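PDB 4MY0: GCN5-related N-acetyltransferase from Kribbella flavida, which probably transfers the acetyl group of acetyl coenzyme A to an amine, possibly that of an aminoglycoside. Local coordinates for residues F145-R151 with A247-V253; D211-V215 with E227-S232; A290-R294 with L351-T355; A301-L306 with S373-L377. All blocks are in the same frame, centred on the assembly; numbering follows the deposited sequence.

Overall arrangement
Contacts 1 and 2 lie on neighbouring strands, 252-256 and 222-230, of the acetyltransferase part; their centres are about 18 Å apart and their nearest atoms about 8 Å. Contact 2 lies on the chain between the two segments of contact 1. Contacts 3 and 4 belong to the sterol carrier protein domain, with centres about 13 Å apart; Leu351 CD1 of contact 3 packs at 4.2 Å on Leu377 CB of contact 4. Between the groups, the centres of contacts 1 and 4 stand about 47 Å apart. Contact 1 touches an acetyl coenzyme A that also binds a second subunit, whereas contacts 2, 3 and 4 lie away from the known cofactor sites.

Contact 1 (F145-R151 with A247-V253); sequences FQAADLR and ASIARTV. With ACO (acetyl coenzyme *a), chain P.
In the acetyltransferase fold, the end of strand 135-146 pairs antiparallel with strand 252-256, joining Phe145 to Val253 before the chain turns into helix 147-151. Phe145 N donates to Val253 O at 2.8 Å, almost straight at 178°, and Val253 N answers to Phe145 O at 2.9 Å. Past this pair Ala147 N donates to Arg251 O at 2.9 Å, arriving well above the carbonyl plane; the same oxygen also accepts a hydrogen bond from a water, which in turn accepts one from Ala148 N, so the first turn of the helix is moored to the loop just before strand 252-256. Small residues suit the close approach: Ala147 CB sits 3.2 Å from Ala250 O and also meets Ala247 CB and Val253 CG2. Leu150 CD1 lies across Val253 CG2 at 3.8 Å, and Trp240 of helix 233-244 also touches Leu150.

Arg151 CG is anti to the backbone N (chi1 180°) and the chain runs extended to NE, placing the guanidinium over the adenine, with ACO C5A 3.1 Å above the guanidinium plane of Arg151. In that plane Arg151 NH1 donates to ACO O2B of the ribose at 3.3 Å. Ser248 OG approaches ACO O5P of the pantetheine, though 2.5 Å is doubtfully short. Backbone nitrogens of Gly96, Gly98 and Gly100 of the second subunit hold the same cofactor, making this a GNAT acetyl-CoA site completed across a subunit interface.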
loop_
_atom_site.group_PDB
_atom_site.type_symbol
_atom_site.label_atom_id
_atom_site.label_comp_id
_atom_site.label_asym_id
_atom_site.label_seq_id
_atom_site.Cartn_x
_atom_site.Cartn_y
_atom_site.Cartn_z
ATOM N N PHE C 145 20.960 1.021 1.285
ATOM C CA PHE C 145 21.629 0.727 2.546
ATOM C C PHE C 145 21.000 1.506 3.693
ATOM O O PHE C 145 20.264 2.482 3.471
ATOM C CB PHE C 145 23.115 1.091 2.434
ATOM C CG PHE C 145 23.813 0.418 1.279
ATOM C CD1 PHE C 145 24.417 -0.815 1.446
ATOM C CD2 PHE C 145 23.844 1.011 0.017
ATOM C CE1 PHE C 145 25.052 -1.455 0.377
ATOM C CE2 PHE C 145 24.484 0.382 -1.065
ATOM C CZ PHE C 145 25.081 -0.854 -0.886
ATOM N N GLN C 146 21.287 1.085 4.920
ATOM C CA GLN C 146 20.868 1.851 6.094
ATOM C C GLN C 146 21.877 2.977 6.309
ATOM O O GLN C 146 23.088 2.734 6.380
ATOM C CB GLN C 146 20.803 0.960 7.339
ATOM C CG GLN C 146 20.079 -0.362 7.115
ATOM C CD GLN C 146 19.989 -1.212 8.390
ATOM O OE1 GLN C 146 20.112 -0.702 9.509
ATOM N NE2 GLN C 146 19.775 -2.513 8.217
ATOM N N ALA C 147 21.394 4.213 6.402
ATOM C CA ALA C 147 22.299 5.349 6.596
ATOM C C ALA C 147 23.142 5.242 7.874
ATOM O O ALA C 147 24.315 5.620 7.886
ATOM C CB ALA C 147 21.513 6.660 6.563
ATOM N N ALA C 148 22.550 4.740 8.958
ATOM C CA ALA C 148 23.274 4.688 10.241
ATOM C C ALA C 148 24.483 3.762 10.140
ATOM O O ALA C 148 25.469 3.913 10.861
ATOM C CB ALA C 148 22.344 4.224 11.373
ATOM N N ASP C 149 24.387 2.784 9.245
ATOM C CA ASP C 149 25.464 1.831 9.013
ATOM C C ASP C 149 26.650 2.524 8.317
ATOM O O ASP C 149 27.807 2.363 8.715
ATOM C CB ASP C 149 24.915 0.696 8.145
ATOM C CG ASP C 149 25.841 -0.497 8.070
ATOM O OD1 ASP C 149 27.015 -0.397 8.514
ATOM O OD2 ASP C 149 25.386 -1.539 7.547
ATOM N N LEU C 150 26.345 3.300 7.282
ATOM C CA LEU C 150 27.354 4.053 6.546
ATOM C C LEU C 150 28.042 5.069 7.452
ATOM O O LEU C 150 29.254 5.312 7.353
ATOM C CB LEU C 150 26.681 4.778 5.386
ATOM C CG LEU C 150 26.052 3.844 4.359
ATOM C CD1 LEU C 150 25.461 4.637 3.220
ATOM C CD2 LEU C 150 27.080 2.876 3.836
ATOM N N ARG C 151 27.255 5.647 8.351
ATOM C CA ARG C 151 27.713 6.732 9.196
ATOM C C ARG C 151 28.892 6.304 10.070
ATOM O O ARG C 151 29.756 7.118 10.398
ATOM C CB ARG C 151 26.561 7.219 10.071
ATOM C CG ARG C 151 26.965 8.345 10.990
ATOM C CD ARG C 151 25.852 8.770 11.925
ATOM N NE ARG C 151 26.432 9.684 12.893
ATOM C CZ ARG C 151 26.927 9.294 14.056
ATOM N NH1 ARG C 151 27.483 10.177 14.872
ATOM N NH2 ARG C 151 26.857 8.016 14.399
ATOM N N ALA C 247 22.076 10.495 8.774
ATOM C CA ALA C 247 21.169 9.434 9.248
ATOM C C ALA C 247 20.095 9.889 10.226
ATOM O O ALA C 247 19.072 9.211 10.371
ATOM C CB ALA C 247 21.956 8.254 9.860
ATOM N N SER C 248 20.327 11.007 10.914
ATOM C CA SER C 248 19.336 11.527 11.870
ATOM C C SER C 248 18.024 11.907 11.165
ATOM O O SER C 248 16.959 11.924 11.782
ATOM C CB SER C 248 19.907 12.741 12.598
ATOM O OG SER C 248 20.548 13.622 11.678
ATOM N N ILE C 249 18.126 12.215 9.868
ATOM C CA ILE C 249 16.985 12.604 9.043
ATOM C C ILE C 249 16.655 11.513 8.013
ATOM O O ILE C 249 15.495 11.127 7.839
ATOM C CB ILE C 249 17.299 13.909 8.274
ATOM C CG1 ILE C 249 17.684 15.030 9.246
ATOM C CG2 ILE C 249 16.122 14.304 7.374
ATOM C CD1 ILE C 249 16.565 15.395 10.240
ATOM N N ALA C 250 17.681 11.041 7.310
ATOM C CA ALA C 250 17.485 10.036 6.266
ATOM C C ALA C 250 17.826 8.654 6.804
ATOM O O ALA C 250 18.961 8.408 7.205
ATOM C CB ALA C 250 18.345 10.357 5.049
ATOM N N ARG C 251 16.842 7.760 6.821
ATOM C CA ARG C 251 17.048 6.405 7.318
ATOM C C ARG C 251 17.774 5.559 6.274
ATOM O O ARG C 251 18.566 4.664 6.605
ATOM C CB ARG C 251 15.715 5.752 7.697
ATOM C CG ARG C 251 15.216 6.087 9.114
ATOM C CD ARG C 251 14.954 7.582 9.292
ATOM N NE ARG C 251 14.254 7.898 10.535
ATOM C CZ ARG C 251 14.826 8.439 11.610
ATOM N NH1 ARG C 251 14.096 8.686 12.694
ATOM N NH2 ARG C 251 16.125 8.732 11.604
ATOM N N THR C 252 17.527 5.875 5.012
ATOM C CA THR C 252 17.984 5.034 3.909
ATOM C C THR C 252 18.847 5.794 2.897
ATOM O O THR C 252 18.563 6.947 2.556
ATOM C CB THR C 252 16.765 4.411 3.209
ATOM O OG1 THR C 252 16.071 3.576 4.148
ATOM C CG2 THR C 252 17.174 3.584 1.987
ATOM N N VAL C 253 19.905 5.143 2.425
ATOM C CA VAL C 253 20.711 5.671 1.335
ATOM C C VAL C 253 20.637 4.751 0.126
ATOM O O VAL C 253 21.058 3.598 0.203
ATOM C CB VAL C 253 22.189 5.776 1.726
ATOM C CG1 VAL C 253 23.009 6.238 0.511
ATOM C CG2 VAL C 253 22.371 6.745 2.894
HETATM N N1A ACO P . 23.337 9.100 15.347
HETATM C C2A ACO P . 23.869 8.784 16.549
HETATM N N3A ACO P . 24.689 9.608 17.237
HETATM C C4A ACO P . 25.022 10.821 16.735
HETATM C C5A ACO P . 24.482 11.233 15.427
HETATM C C6A ACO P . 23.589 10.280 14.728
HETATM N N6A ACO P . 23.052 10.588 13.519
HETATM N N7A ACO P . 24.974 12.464 15.176
HETATM C C8A ACO P . 25.760 12.816 16.224
HETATM N N9A ACO P . 25.791 11.832 17.147
HETATM C C1B ACO P . 26.524 11.843 18.432
HETATM C C2B ACO P . 28.019 11.735 18.238
HETATM O O2B ACO P . 28.442 10.383 18.012
HETATM C C3B ACO P . 28.497 12.274 19.569
HETATM O O3B ACO P . 28.306 11.263 20.552
HETATM P P3B ACO P . 29.508 10.336 21.083
HETATM O O7A ACO P . 30.238 9.913 19.826
HETATM O O8A ACO P . 30.286 11.282 21.972
HETATM O O9A ACO P . 28.808 9.223 21.827
HETATM C C4B ACO P . 27.494 13.360 19.922
HETATM O O4B ACO P . 26.338 13.083 19.115
HETATM C C5B ACO P . 28.012 14.765 19.622
HETATM O O5B ACO P . 28.585 14.746 18.311
HETATM P P1A ACO P . 28.953 16.074 17.474
HETATM O O1A ACO P . 29.061 17.274 18.385
HETATM O O2A ACO P . 30.064 15.644 16.559
HETATM O O3A ACO P . 27.574 16.266 16.652
HETATM P P2A ACO P . 27.466 16.781 15.132
HETATM O O4A ACO P . 28.431 17.939 14.971
HETATM O O5A ACO P . 27.594 15.591 14.232
HETATM O O6A ACO P . 25.960 17.381 15.075
HETATM C CBP ACO P . 23.752 16.910 14.232
HETATM C CCP ACO P . 24.822 16.540 15.248
HETATM C CDP ACO P . 23.248 18.332 14.457
HETATM C CEP ACO P . 22.598 15.928 14.375
HETATM C CAP ACO P . 24.418 16.794 12.858
HETATM O OAP ACO P . 25.001 15.486 12.724
HETATM C C9P ACO P . 23.484 17.111 11.719
HETATM O O9P ACO P . 23.482 18.247 11.260
HETATM N N8P ACO P . 22.701 16.131 11.243
HETATM C C7P ACO P . 21.766 16.302 10.138
HETATM C C6P ACO P . 20.671 17.324 10.436
HETATM C C5P ACO P . 20.000 17.023 11.759
HETATM O O5P ACO P . 19.637 15.883 12.029
HETATM N N4P ACO P . 19.809 18.053 12.584
HETATM C C3P ACO P . 18.646 18.103 13.467
HETATM C C2P ACO P . 19.012 17.867 14.924
HETATM S S1P ACO P . 17.608 18.187 15.960
HETATM O O HOH W 1 19.654 4.422 9.023
#

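Contact 2 (D211-V215 with E227-S232); sequences DGFVV and ELVAHS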
loop_
_atom_site.group_PDB
_atom_site.type_symbol
_atom_site.label_atom_id
_atom_site.label_comp_id
_atom_site.label_asym_id
_atom_site.label_seq_id
_atom_site.Cartn_x
_atom_site.Cartn_y
_atom_site.Cartn_z
ATOM N N ASP C 211 42.002 11.270 -2.961
ATOM C CA ASP C 211 41.908 10.149 -3.898
ATOM C C ASP C 211 40.490 9.591 -4.010
ATOM O O ASP C 211 40.286 8.366 -4.025
ATOM C CB ASP C 211 42.881 9.041 -3.486
ATOM C CG ASP C 211 42.532 8.436 -2.135
ATOM O OD1 ASP C 211 42.889 7.264 -1.892
ATOM O OD2 ASP C 211 41.889 9.136 -1.323
ATOM N N GLY C 212 39.507 10.488 -4.100
ATOM C CA GLY C 212 38.129 10.069 -4.245
ATOM C C GLY C 212 37.126 11.196 -4.175
ATOM O O GLY C 212 37.457 12.330 -3.809
ATOM N N PHE C 213 35.887 10.880 -4.534
ATOM C CA PHE C 213 34.798 11.836 -4.383
ATOM C C PHE C 213 33.443 11.153 -4.249
ATOM O O PHE C 213 33.298 9.974 -4.547
ATOM C CB PHE C 213 34.767 12.826 -5.553
ATOM C CG PHE C 213 34.396 12.211 -6.885
ATOM C CD1 PHE C 213 35.370 11.969 -7.845
ATOM C CD2 PHE C 213 33.068 11.929 -7.199
ATOM C CE1 PHE C 213 35.034 11.430 -9.082
ATOM C CE2 PHE C 213 32.722 11.380 -8.429
ATOM C CZ PHE C 213 33.703 11.133 -9.374
ATOM N N VAL C 214 32.441 11.913 -3.838
ATOM C CA VAL C 214 31.081 11.392 -3.807
ATOM C C VAL C 214 30.141 12.523 -4.195
ATOM O O VAL C 214 30.362 13.696 -3.834
ATOM C CB VAL C 214 30.714 10.803 -2.423
ATOM C CG1 VAL C 214 30.770 11.873 -1.352
ATOM C CG2 VAL C 214 29.316 10.139 -2.443
ATOM N N VAL C 215 29.123 12.180 -4.974
ATOM C CA VAL C 215 28.072 13.125 -5.313
ATOM C C VAL C 215 26.752 12.486 -4.929
ATOM O O VAL C 215 26.457 11.362 -5.336
ATOM C CB VAL C 215 28.062 13.457 -6.809
ATOM C CG1 VAL C 215 26.999 14.521 -7.107
ATOM C CG2 VAL C 215 29.458 13.945 -7.246
ATOM N N GLU C 227 27.196 8.805 -7.538
ATOM C CA GLU C 227 28.504 8.247 -7.835
ATOM C C GLU C 227 29.436 8.398 -6.647
ATOM O O GLU C 227 29.482 9.464 -6.020
ATOM C CB GLU C 227 29.121 8.910 -9.083
ATOM C CG GLU C 227 30.476 8.303 -9.471
ATOM C CD GLU C 227 31.026 8.829 -10.807
ATOM O OE1 GLU C 227 30.626 9.938 -11.231
ATOM O OE2 GLU C 227 31.867 8.128 -11.425
ATOM N N LEU C 228 30.167 7.325 -6.342
ATOM C CA LEU C 228 31.231 7.375 -5.348
ATOM C C LEU C 228 32.441 6.684 -5.939
ATOM O O LEU C 228 32.352 5.548 -6.409
ATOM C CB LEU C 228 30.825 6.681 -4.046
ATOM C CG LEU C 228 31.741 6.986 -2.854
ATOM C CD1 LEU C 228 30.946 6.975 -1.536
ATOM C CD2 LEU C 228 32.905 6.006 -2.802
ATOM N N VAL C 229 33.572 7.377 -5.917
ATOM C CA VAL C 229 34.832 6.810 -6.383
ATOM C C VAL C 229 35.847 6.920 -5.253
ATOM O O VAL C 229 35.993 7.977 -4.642
ATOM C CB VAL C 229 35.339 7.559 -7.629
ATOM C CG1 VAL C 229 36.779 7.171 -7.968
ATOM C CG2 VAL C 229 34.406 7.283 -8.808
ATOM N N ALA C 230 36.531 5.824 -4.949
ATOM C CA ALA C 230 37.533 5.859 -3.890
ATOM C C ALA C 230 38.683 4.909 -4.205
ATOM O O ALA C 230 38.465 3.733 -4.513
ATOM C CB ALA C 230 36.908 5.509 -2.563
ATOM N N HIS C 231 39.906 5.421 -4.110
ATOM C CA HIS C 231 41.085 4.620 -4.405
ATOM C C HIS C 231 41.616 3.859 -3.193
ATOM O O HIS C 231 42.302 2.850 -3.352
ATOM C CB HIS C 231 42.192 5.496 -4.998
ATOM C CG HIS C 231 41.820 6.140 -6.297
ATOM N ND1 HIS C 231 42.555 7.161 -6.860
ATOM C CD2 HIS C 231 40.788 5.907 -7.143
ATOM C CE1 HIS C 231 41.994 7.527 -8.000
ATOM N NE2 HIS C 231 40.924 6.778 -8.197
ATOM N N SER C 232 41.313 4.338 -1.989
ATOM C CA SER C 232 41.849 3.721 -0.777
ATOM C C SER C 232 40.748 3.418 0.228
ATOM O O SER C 232 39.676 4.021 0.186
ATOM C CB SER C 232 42.899 4.620 -0.119
ATOM O OG SER C 232 42.278 5.712 0.529
#
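Asp211 and His231 meet at the open end of the antiparallel beta hairpin formed by strands 212-219 and 222-230 in the second GNAT region. From its backbone Asp211 O receives His231 N at 3.0 Å. The side chain then runs past the histidine in the opposite direction: Asp211 CB rests 3.9 Å from His231 ND1, CG continues beside His231 CB, and Asp211 OD1 accepts from Ser232 OG at 2.9 Å on its syn lone pair. OD2 turns to Thr235 in the helix that Ser232 N-caps, so a short carboxylate suits the place, bridging the hairpin to that helix. His231 NE2 is held by Leu174 O of helix 168-182.

Gly212 lets the strands close in, its CA only 3.0 Å from Val229 O. Next to it Phe213 and Val229 exchange backbone bonds, and both side chains lie on the face covered by helix 168-182. With CG between the backbone N and carbonyl carbon (chi1 68°), the Phe213 ring has Val229 CB under the rim of one face and stacks with Phe171. On the other face Val214 CG2 meets Leu228 CD1 at 3.7 Å, beneath helix 233-244. Glu227 extends until its OE1 stands at the edge of the Phe213 ring, 3.8 Å from CE2.

Contact 3 (A290-R294 with L351-T355); sequences AIAAR and LYAGT
Tyr352 packs against Ala290, Ile291 and Arg294 where the ends of helices 287-293 and 345-352 face each other in the sterol carrier protein domain. The tight part is built round the tyrosine ring. Its CG is anti to the backbone N (chi1 -174°), which sends the ring along the gap until Tyr352 OH donates to Ala290 O at 2.7 Å, coming from above the carbonyl plane. That oxygen also accepts a weak bond from Arg294 N in the last turn of its own helix, so the phenol adds a second grip on a buried carbonyl. Ala290 CB lies 3.8 Å from Tyr352 CE1 on the side of the ring away from Arg294, where a lone methyl leaves the ring room, while the long branch of Ile291 brings its CD1 to the edge, 4.0 Å from Tyr352 CD1.

Arg294 runs extended across the other face, Arg294 CD making a CH-pi contact 4.1 Å from the centroid of the Tyr352 ring. An arginine fits because its aliphatic part can lie on the ring while its head continues to the helix end. Trp75 meets the tyrosine edge to face.

Away from this cluster the contact thins. Ala292 points outward to solvent, and partly exposed Gly354, with positive phi (89°), closes a Schellman motif; a side chain there would jam against the preceding carbonyl, so glycine suits. Beside that turn the tight part resumes, the buried guanidinium gripping a carbonyl: Arg294 NH2 makes the stronger bond to Tyr352 O at 2.9 Å, Arg294 NE a weak one at 3.1 Å.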
loop_
_atom_site.group_PDB
_atom_site.type_symbol
_atom_site.label_atom_id
_atom_site.label_comp_id
_atom_site.label_asym_id
_atom_site.label_seq_id
_atom_site.Cartn_x
_atom_site.Cartn_y
_atom_site.Cartn_z
ATOM N N ALA C 290 35.775 -0.335 -33.277
ATOM C CA ALA C 290 35.326 -0.674 -31.923
ATOM C C ALA C 290 36.305 -1.650 -31.245
ATOM O O ALA C 290 36.602 -1.539 -30.045
ATOM C CB ALA C 290 33.912 -1.283 -31.969
ATOM N N ILE C 291 36.784 -2.624 -32.010
ATOM C CA ILE C 291 37.720 -3.601 -31.470
ATOM C C ILE C 291 39.065 -2.926 -31.179
ATOM O O ILE C 291 39.666 -3.143 -30.124
ATOM C CB ILE C 291 37.931 -4.785 -32.437
ATOM C CG1 ILE C 291 36.704 -5.704 -32.453
ATOM C CG2 ILE C 291 39.226 -5.542 -32.077
ATOM C CD1 ILE C 291 36.331 -6.276 -31.058
ATOM N N ALA C 292 39.521 -2.097 -32.116
ATOM C CA ALA C 292 40.799 -1.405 -31.978
ATOM C C ALA C 292 40.846 -0.520 -30.740
ATOM O O ALA C 292 41.906 -0.342 -30.149
ATOM C CB ALA C 292 41.102 -0.577 -33.226
ATOM N N ALA C 293 39.701 0.037 -30.346
ATOM C CA ALA C 293 39.676 0.963 -29.211
ATOM C C ALA C 293 39.393 0.276 -27.865
ATOM O O ALA C 293 39.572 0.887 -26.808
ATOM C CB ALA C 293 38.677 2.082 -29.467
ATOM N N ARG C 294 38.949 -0.984 -27.907
ATOM C CA ARG C 294 38.581 -1.716 -26.696
ATOM C C ARG C 294 39.807 -2.130 -25.886
ATOM O O ARG C 294 40.859 -2.414 -26.451
ATOM C CB ARG C 294 37.779 -2.978 -27.052
ATOM C CG ARG C 294 37.008 -3.573 -25.859
ATOM C CD ARG C 294 36.338 -4.885 -26.216
ATOM N NE ARG C 294 35.261 -5.274 -25.290
ATOM C CZ ARG C 294 35.466 -5.875 -24.117
ATOM N NH1 ARG C 294 36.706 -6.138 -23.718
ATOM N NH2 ARG C 294 34.441 -6.220 -23.337
ATOM N N LEU C 351 28.438 -10.081 -27.686
ATOM C CA LEU C 351 29.781 -10.647 -27.539
ATOM C C LEU C 351 30.785 -9.564 -27.121
ATOM O O LEU C 351 31.609 -9.777 -26.220
ATOM C CB LEU C 351 30.229 -11.308 -28.847
ATOM C CG LEU C 351 31.693 -11.728 -28.927
ATOM C CD1 LEU C 351 31.940 -12.861 -27.964
ATOM C CD2 LEU C 351 32.127 -12.116 -30.352
ATOM N N TYR C 352 30.696 -8.399 -27.767
ATOM C CA TYR C 352 31.564 -7.257 -27.463
ATOM C C TYR C 352 31.394 -6.828 -26.013
ATOM O O TYR C 352 32.340 -6.358 -25.374
ATOM C CB TYR C 352 31.218 -6.087 -28.388
ATOM C CG TYR C 352 32.135 -4.882 -28.282
ATOM C CD1 TYR C 352 33.225 -4.749 -29.134
ATOM C CD2 TYR C 352 31.895 -3.863 -27.357
ATOM C CE1 TYR C 352 34.068 -3.653 -29.057
ATOM C CE2 TYR C 352 32.729 -2.742 -27.279
ATOM C CZ TYR C 352 33.814 -2.655 -28.141
ATOM O OH TYR C 352 34.665 -1.573 -28.094
ATOM N N ALA C 353 30.179 -6.993 -25.499
ATOM C CA ALA C 353 29.868 -6.594 -24.132
ATOM C C ALA C 353 30.263 -7.648 -23.096
ATOM O O ALA C 353 30.079 -7.426 -21.901
ATOM C CB ALA C 353 28.374 -6.275 -24.001
ATOM N N GLY C 354 30.766 -8.797 -23.550
ATOM C CA GLY C 354 31.165 -9.867 -22.645
ATOM C C GLY C 354 30.087 -10.889 -22.278
ATOM O O GLY C 354 30.262 -11.678 -21.354
ATOM N N THR C 355 28.967 -10.896 -22.990
ATOM C CA THR C 355 27.951 -11.925 -22.754
ATOM C C THR C 355 28.538 -13.304 -23.108
ATOM O O THR C 355 29.149 -13.467 -24.161
ATOM C CB THR C 355 26.683 -11.631 -23.585
ATOM O OG1 THR C 355 26.259 -10.284 -23.332
ATOM C CG2 THR C 355 25.538 -12.593 -23.244
#

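Contact 4 (A301-L306 with S373-L377); sequences AAEVDL and SDRLL
Strand 302-306 and helix 373-377, which meet through Ala302, Val304 and Leu306 on one side and Ser373, Leu376 and Leu377 on the other, run with their axes 8.3 Å apart at closest and their directions 125° apart. The strand gives every second residue to the helix. Closest in backbone is Ala302, whose CA lies 5.4 Å from that of Leu376; a lone methyl suits so near an approach, and Ala302 CB rests 3.9 Å from Leu376 CB.

Val304 stands at the middle with its two branches parted. Val304 CG1, anti to the backbone N (chi1 176°), meets Ser373 CB at 3.9 Å and Leu377 CG, whereas Val304 CG2 sits 3.8 Å from Leu376 CB. A beta-branched residue suits a strand, and here its two methyls reach different residues of the helix. This is the alpha-on-beta layering of the sterol carrier protein domain, with helix 371-380 lying on a five-stranded mixed sheet in which strand 302-309 runs between strands 318-325 and 341-344. Farther along, Leu306 and Leu377 lie alongside one another, pointing contrary ways, with Leu306 CD2 3.9 Å from Leu377 CD1, and Leu341 of the neighbouring strand touches both.

Glu303 and Asp305 point away from the helix: Glu303 bonds to His321 and Ser323, and Asp305 forms salt bridges with Arg319 and Arg336. A water donates to Asp305 O at 2.7 Å and is weakly linked to Ser373 OG.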
loop_
_atom_site.group_PDB
_atom_site.type_symbol
_atom_site.label_atom_id
_atom_site.label_comp_id
_atom_site.label_asym_id
_atom_site.label_seq_id
_atom_site.Cartn_x
_atom_site.Cartn_y
_atom_site.Cartn_z
ATOM N N ALA C 301 44.818 -14.204 -24.820
ATOM C CA ALA C 301 45.290 -14.324 -26.193
ATOM C C ALA C 301 44.257 -15.088 -27.020
ATOM O O ALA C 301 43.684 -16.078 -26.550
ATOM C CB ALA C 301 46.626 -15.025 -26.231
ATOM N N ALA C 302 44.013 -14.627 -28.245
ATOM C CA ALA C 302 43.009 -15.253 -29.097
ATOM C C ALA C 302 43.226 -14.941 -30.566
ATOM O O ALA C 302 43.422 -13.786 -30.942
ATOM C CB ALA C 302 41.617 -14.818 -28.676
ATOM N N GLU C 303 43.184 -15.983 -31.388
ATOM C CA GLU C 303 43.165 -15.841 -32.840
ATOM C C GLU C 303 41.956 -16.627 -33.321
ATOM O O GLU C 303 41.959 -17.857 -33.274
ATOM C CB GLU C 303 44.429 -16.429 -33.461
ATOM C CG GLU C 303 45.734 -15.888 -32.886
ATOM C CD GLU C 303 46.056 -14.475 -33.348
ATOM O OE1 GLU C 303 46.984 -13.861 -32.781
ATOM O OE2 GLU C 303 45.392 -13.980 -34.283
ATOM N N VAL C 304 40.923 -15.923 -33.773
ATOM C CA VAL C 304 39.636 -16.540 -34.072
ATOM C C VAL C 304 38.971 -15.805 -35.219
ATOM O O VAL C 304 38.966 -14.573 -35.242
ATOM C CB VAL C 304 38.667 -16.425 -32.860
ATOM C CG1 VAL C 304 37.302 -16.971 -33.216
ATOM C CG2 VAL C 304 39.214 -17.153 -31.649
ATOM N N ASP C 305 38.388 -16.546 -36.155
ATOM C CA ASP C 305 37.583 -15.911 -37.201
ATOM C C ASP C 305 36.135 -15.663 -36.756
ATOM O O ASP C 305 35.573 -16.428 -35.965
ATOM C CB ASP C 305 37.623 -16.735 -38.496
ATOM C CG ASP C 305 38.856 -16.430 -39.358
ATOM O OD1 ASP C 305 39.825 -15.820 -38.844
ATOM O OD2 ASP C 305 38.859 -16.806 -40.555
ATOM N N LEU C 306 35.547 -14.578 -37.258
ATOM C CA LEU C 306 34.142 -14.262 -37.033
ATOM C C LEU C 306 33.495 -14.000 -38.384
ATOM O O LEU C 306 34.063 -13.286 -39.218
ATOM C CB LEU C 306 34.007 -13.000 -36.186
ATOM C CG LEU C 306 34.707 -13.005 -34.837
ATOM C CD1 LEU C 306 34.475 -11.682 -34.125
ATOM C CD2 LEU C 306 34.206 -14.179 -33.995
ATOM N N SER C 373 36.716 -22.098 -30.400
ATOM C CA SER C 373 36.631 -20.654 -30.604
ATOM C C SER C 373 35.909 -19.992 -29.431
ATOM O O SER C 373 36.294 -18.906 -28.992
ATOM C CB SER C 373 35.910 -20.325 -31.914
ATOM O OG SER C 373 36.652 -20.773 -33.033
ATOM N N ASP C 374 34.869 -20.661 -28.928
ATOM C CA ASP C 374 34.047 -20.146 -27.828
ATOM C C ASP C 374 34.869 -19.798 -26.593
ATOM O O ASP C 374 34.679 -18.747 -25.981
ATOM C CB ASP C 374 32.969 -21.165 -27.438
ATOM C CG ASP C 374 31.797 -21.185 -28.403
ATOM O OD1 ASP C 374 30.708 -21.653 -28.000
ATOM O OD2 ASP C 374 31.958 -20.730 -29.558
ATOM N N ARG C 375 35.787 -20.686 -26.232
ATOM C CA ARG C 375 36.622 -20.479 -25.056
ATOM C C ARG C 375 37.574 -19.295 -25.225
ATOM O O ARG C 375 37.732 -18.489 -24.306
ATOM C CB ARG C 375 37.393 -21.755 -24.710
ATOM C CG ARG C 375 36.553 -22.785 -23.979
ATOM C CD ARG C 375 37.392 -23.946 -23.468
ATOM N NE ARG C 375 37.772 -24.858 -24.541
ATOM C CZ ARG C 375 37.007 -25.853 -24.978
ATOM N NH1 ARG C 375 37.432 -26.639 -25.961
ATOM N NH2 ARG C 375 35.814 -26.064 -24.436
ATOM N N LEU C 376 38.202 -19.192 -26.395
ATOM C CA LEU C 376 39.068 -18.051 -26.702
ATOM C C LEU C 376 38.299 -16.723 -26.629
ATOM O O LEU C 376 38.704 -15.789 -25.929
ATOM C CB LEU C 376 39.718 -18.210 -28.085
ATOM C CG LEU C 376 40.985 -19.059 -28.267
ATOM C CD1 LEU C 376 41.533 -19.604 -26.948
ATOM C CD2 LEU C 376 40.745 -20.183 -29.261
ATOM N N LEU C 377 37.186 -16.643 -27.348
ATOM C CA LEU C 377 36.364 -15.440 -27.329
ATOM C C LEU C 377 35.876 -15.085 -25.927
ATOM O O LEU C 377 35.849 -13.909 -25.550
ATOM C CB LEU C 377 35.172 -15.601 -28.268
ATOM C CG LEU C 377 35.511 -15.616 -29.753
ATOM C CD1 LEU C 377 34.284 -16.007 -30.564
ATOM C CD2 LEU C 377 36.021 -14.255 -30.174
HETATM O O HOH W 2 35.027 -19.040 -35.584
#